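Local coordinates for protein carbamate kinase (Mycoplasma penetrans, PDB 4AXS) that probably acts as a carbamate kinase, an amino acid kinase family enzyme that transfers phosphate between carbamoyl phosphate and ADP, at residues K270-K275 with S326-I331. Numbering follows the deposited sequence.
Sequences KTVDVK and SGTKII
Main-chain pairing joins the extended residues K270–D273 to T328–I331, running in the same direction at 31° end to end, at the outer edge of the sheet near the C-terminus. K329 N donates to K270 O, 2.6 Å away, the donor nitrogen lying nearly on the extension of the C=O bond (163° at the oxygen). T328 CA also approaches K270 O, at 3.4 Å. Two residues on, I331 N lies 3.1 Å from V272 O, a hydrogen bond whose geometry is less certain. V274 N reaches I331 O in a weak bond, 3.3 Å long and strongly bent, while D273 CA adds a C-H...O contact to the same oxygen. V272 N, by contrast, makes no hydrogen bond to K329 O, so the pairing falls short of a regular parallel strand pair, and D273 with I331 is its single bridge.

Strand 328-330 is the antiparallel end strand of the five-stranded mixed sheet in this amino acid kinase fold. Its other edge bonds to strand 309-313 through T328 with I312 and I330 with A310, and the 270–273 run therefore lies along the remaining edge before leading into helix 274-282. D273 is the N-cap of that helix, its OD1 accepting from A276 N.

Side chains meet on both sides of the paired backbones. V272 and I330 run alongside each other, branches turned to the same side, CG1 to CG1 3.9 Å; a chi1 of 68° sets V272 CG1 between its own backbone N and carbonyl carbon, facing I330, and it also meets T328 CG2. I330 continues onto I295, A298 and V302 of helix 292-302. The T328 hydroxyl is held by L269 O and V257 N. On the T271 and K329 side, T271 CG2 and K329 CD come within 4.2 Å, both residues being exposed.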
ATOM      1  N   LYS A 270     -28.584 -12.859  19.940  1.00 52.95           N
ATOM      2  CA  LYS A 270     -27.374 -13.359  20.583  1.00 51.57           C
ATOM      3  C   LYS A 270     -26.737 -14.394  19.673  1.00 51.95           C
ATOM      4  O   LYS A 270     -25.648 -14.187  19.140  1.00 52.48           O
ATOM      5  CB  LYS A 270     -27.714 -13.978  21.933  1.00 54.68           C
ATOM      6  CG  LYS A 270     -28.738 -13.170  22.728  1.00 61.32           C
ATOM      7  CD  LYS A 270     -29.079 -13.846  24.046  1.00 67.28           C
ATOM      8  CE  LYS A 270     -29.866 -12.919  24.966  1.00 69.42           C
ATOM      9  NZ  LYS A 270     -29.469 -13.106  26.398  1.00 69.38           N
ATOM     10  N   THR A 271     -27.416 -15.519  19.503  1.00 50.93           N
ATOM     11  CA  THR A 271     -27.096 -16.412  18.404  1.00 51.41           C
ATOM     12  C   THR A 271     -28.221 -16.258  17.389  1.00 53.80           C
ATOM     13  O   THR A 271     -29.209 -15.565  17.657  1.00 53.28           O
ATOM     14  CB  THR A 271     -26.947 -17.868  18.866  1.00 49.38           C
ATOM     15  OG1 THR A 271     -26.021 -17.920  19.957  1.00 53.96           O
ATOM     16  CG2 THR A 271     -26.409 -18.726  17.742  1.00 51.36           C
ATOM     17  N   VAL A 272     -28.068 -16.869  16.219  1.00 49.98           N
ATOM     18  CA  VAL A 272     -29.068 -16.754  15.172  1.00 42.47           C
ATOM     19  C   VAL A 272     -28.527 -17.512  13.981  1.00 44.31           C
ATOM     20  O   VAL A 272     -27.362 -17.902  13.970  1.00 46.52           O
ATOM     21  CB  VAL A 272     -29.488 -15.295  14.945  1.00 41.51           C
ATOM     22  CG1 VAL A 272     -28.307 -14.490  14.335  1.00 41.76           C
ATOM     23  CG2 VAL A 272     -30.733 -15.220  14.080  1.00 28.34           C
ATOM     24  N   ASP A 273     -29.250 -17.563  12.901  1.00 47.00           N
ATOM     25  CA  ASP A 273     -28.858 -18.334  11.728  1.00 42.56           C
ATOM     26  C   ASP A 273     -29.451 -17.692  10.481  1.00 43.68           C
ATOM     27  O   ASP A 273     -30.251 -16.747  10.547  1.00 41.47           O
ATOM     28  CB  ASP A 273     -29.114 -19.840  11.710  1.00 41.64           C
ATOM     29  CG  ASP A 273     -30.572 -20.202  12.005  1.00 43.47           C
ATOM     30  OD1 ASP A 273     -31.524 -19.576  11.461  1.00 40.13           O
ATOM     31  OD2 ASP A 273     -30.767 -21.156  12.780  1.00 46.12           O
ATOM     32  N   VAL A 274     -29.059 -18.255   9.344  1.00 45.81           N
ATOM     33  CA  VAL A 274     -29.364 -17.713   8.030  1.00 45.83           C
ATOM     34  C   VAL A 274     -30.862 -17.728   7.802  1.00 44.46           C
ATOM     35  O   VAL A 274     -31.449 -16.725   7.369  1.00 45.07           O
ATOM     36  CB  VAL A 274     -28.653 -18.544   6.928  1.00 49.66           C
ATOM     37  CG1 VAL A 274     -28.698 -17.838   5.581  1.00 42.50           C
ATOM     38  CG2 VAL A 274     -27.223 -18.848   7.348  1.00 44.60           C
ATOM     39  N   LYS A 275     -31.473 -18.873   8.102  1.00 46.63           N
ATOM     40  CA  LYS A 275     -32.922 -19.039   7.992  1.00 43.58           C
ATOM     41  C   LYS A 275     -33.673 -17.859   8.605  1.00 41.78           C
ATOM     42  O   LYS A 275     -34.527 -17.257   7.952  1.00 47.69           O
ATOM     43  CB  LYS A 275     -33.370 -20.358   8.645  1.00 44.96           C
ATOM     44  CG  LYS A 275     -34.851 -20.674   8.477  1.00 46.46           C
ATOM     45  CD  LYS A 275     -35.291 -21.883   9.320  1.00 50.26           C
ATOM     46  CE  LYS A 275     -36.830 -21.907   9.489  1.00 53.28           C
ATOM     47  NZ  LYS A 275     -37.331 -23.157  10.126  1.00 57.58           N
ATOM     48  N   SER A 326     -21.023 -11.066  24.578  1.00 60.73           N
ATOM     49  CA  SER A 326     -21.577  -9.892  23.905  1.00 53.27           C
ATOM     50  C   SER A 326     -21.729 -10.126  22.406  1.00 52.03           C
ATOM     51  O   SER A 326     -21.342 -11.178  21.879  1.00 53.48           O
ATOM     52  CB  SER A 326     -20.751  -8.632  24.193  1.00 53.44           C
ATOM     53  OG  SER A 326     -21.496  -7.443  23.941  1.00 48.64           O
ATOM     54  N   GLY A 327     -22.325  -9.156  21.726  1.00 43.22           N
ATOM     55  CA  GLY A 327     -22.458  -9.239  20.285  1.00 51.38           C
ATOM     56  C   GLY A 327     -23.359 -10.357  19.782  1.00 54.81           C
ATOM     57  O   GLY A 327     -23.892 -11.158  20.557  1.00 50.25           O
ATOM     58  N   THR A 328     -23.514 -10.410  18.462  1.00 52.42           N
ATOM     59  CA  THR A 328     -24.465 -11.305  17.832  1.00 46.41           C
ATOM     60  C   THR A 328     -23.749 -12.330  16.982  1.00 48.41           C
ATOM     61  O   THR A 328     -23.153 -11.983  15.961  1.00 54.84           O
ATOM     62  CB  THR A 328     -25.433 -10.529  16.930  1.00 49.06           C
ATOM     63  OG1 THR A 328     -26.230  -9.625  17.722  1.00 47.69           O
ATOM     64  CG2 THR A 328     -26.331 -11.495  16.174  1.00 43.75           C
ATOM     65  N   LYS A 329     -23.803 -13.592  17.398  1.00 45.34           N
ATOM     66  CA  LYS A 329     -23.178 -14.670  16.642  1.00 45.59           C
ATOM     67  C   LYS A 329     -24.101 -15.127  15.514  1.00 46.90           C
ATOM     68  O   LYS A 329     -25.306 -15.288  15.719  1.00 47.79           O
ATOM     69  CB  LYS A 329     -22.841 -15.837  17.564  1.00 49.48           C
ATOM     70  CG  LYS A 329     -21.993 -16.930  16.936  1.00 50.04           C
ATOM     71  CD  LYS A 329     -22.235 -18.264  17.628  1.00 50.83           C
ATOM     72  CE  LYS A 329     -20.975 -19.126  17.674  1.00 56.14           C
ATOM     73  NZ  LYS A 329     -20.293 -19.073  19.011  1.00 59.30           N
ATOM     74  N   ILE A 330     -23.532 -15.316  14.324  1.00 44.44           N
ATOM     75  CA  ILE A 330     -24.293 -15.758  13.157  1.00 45.73           C
ATOM     76  C   ILE A 330     -23.803 -17.115  12.682  1.00 47.48           C
ATOM     77  O   ILE A 330     -22.597 -17.335  12.557  1.00 48.72           O
ATOM     78  CB  ILE A 330     -24.209 -14.742  11.989  1.00 41.04           C
ATOM     79  CG1 ILE A 330     -25.090 -13.526  12.281  1.00 44.73           C
ATOM     80  CG2 ILE A 330     -24.647 -15.385  10.688  1.00 39.72           C
ATOM     81  CD1 ILE A 330     -24.643 -12.251  11.614  1.00 45.13           C
ATOM     82  N   ILE A 331     -24.735 -18.028  12.417  1.00 44.71           N
ATOM     83  CA  ILE A 331     -24.355 -19.380  12.013  1.00 46.48           C
ATOM     84  C   ILE A 331     -25.136 -19.893  10.814  1.00 44.93           C
ATOM     85  O   ILE A 331     -26.162 -19.325  10.437  1.00 47.53           O
ATOM     86  CB  ILE A 331     -24.492 -20.383  13.172  1.00 51.15           C
ATOM     87  CG1 ILE A 331     -25.920 -20.377  13.716  1.00 49.95           C
ATOM     88  CG2 ILE A 331     -23.495 -20.059  14.288  1.00 50.91           C
ATOM     89  CD1 ILE A 331     -26.291 -21.646  14.431  1.00 47.69           C
TER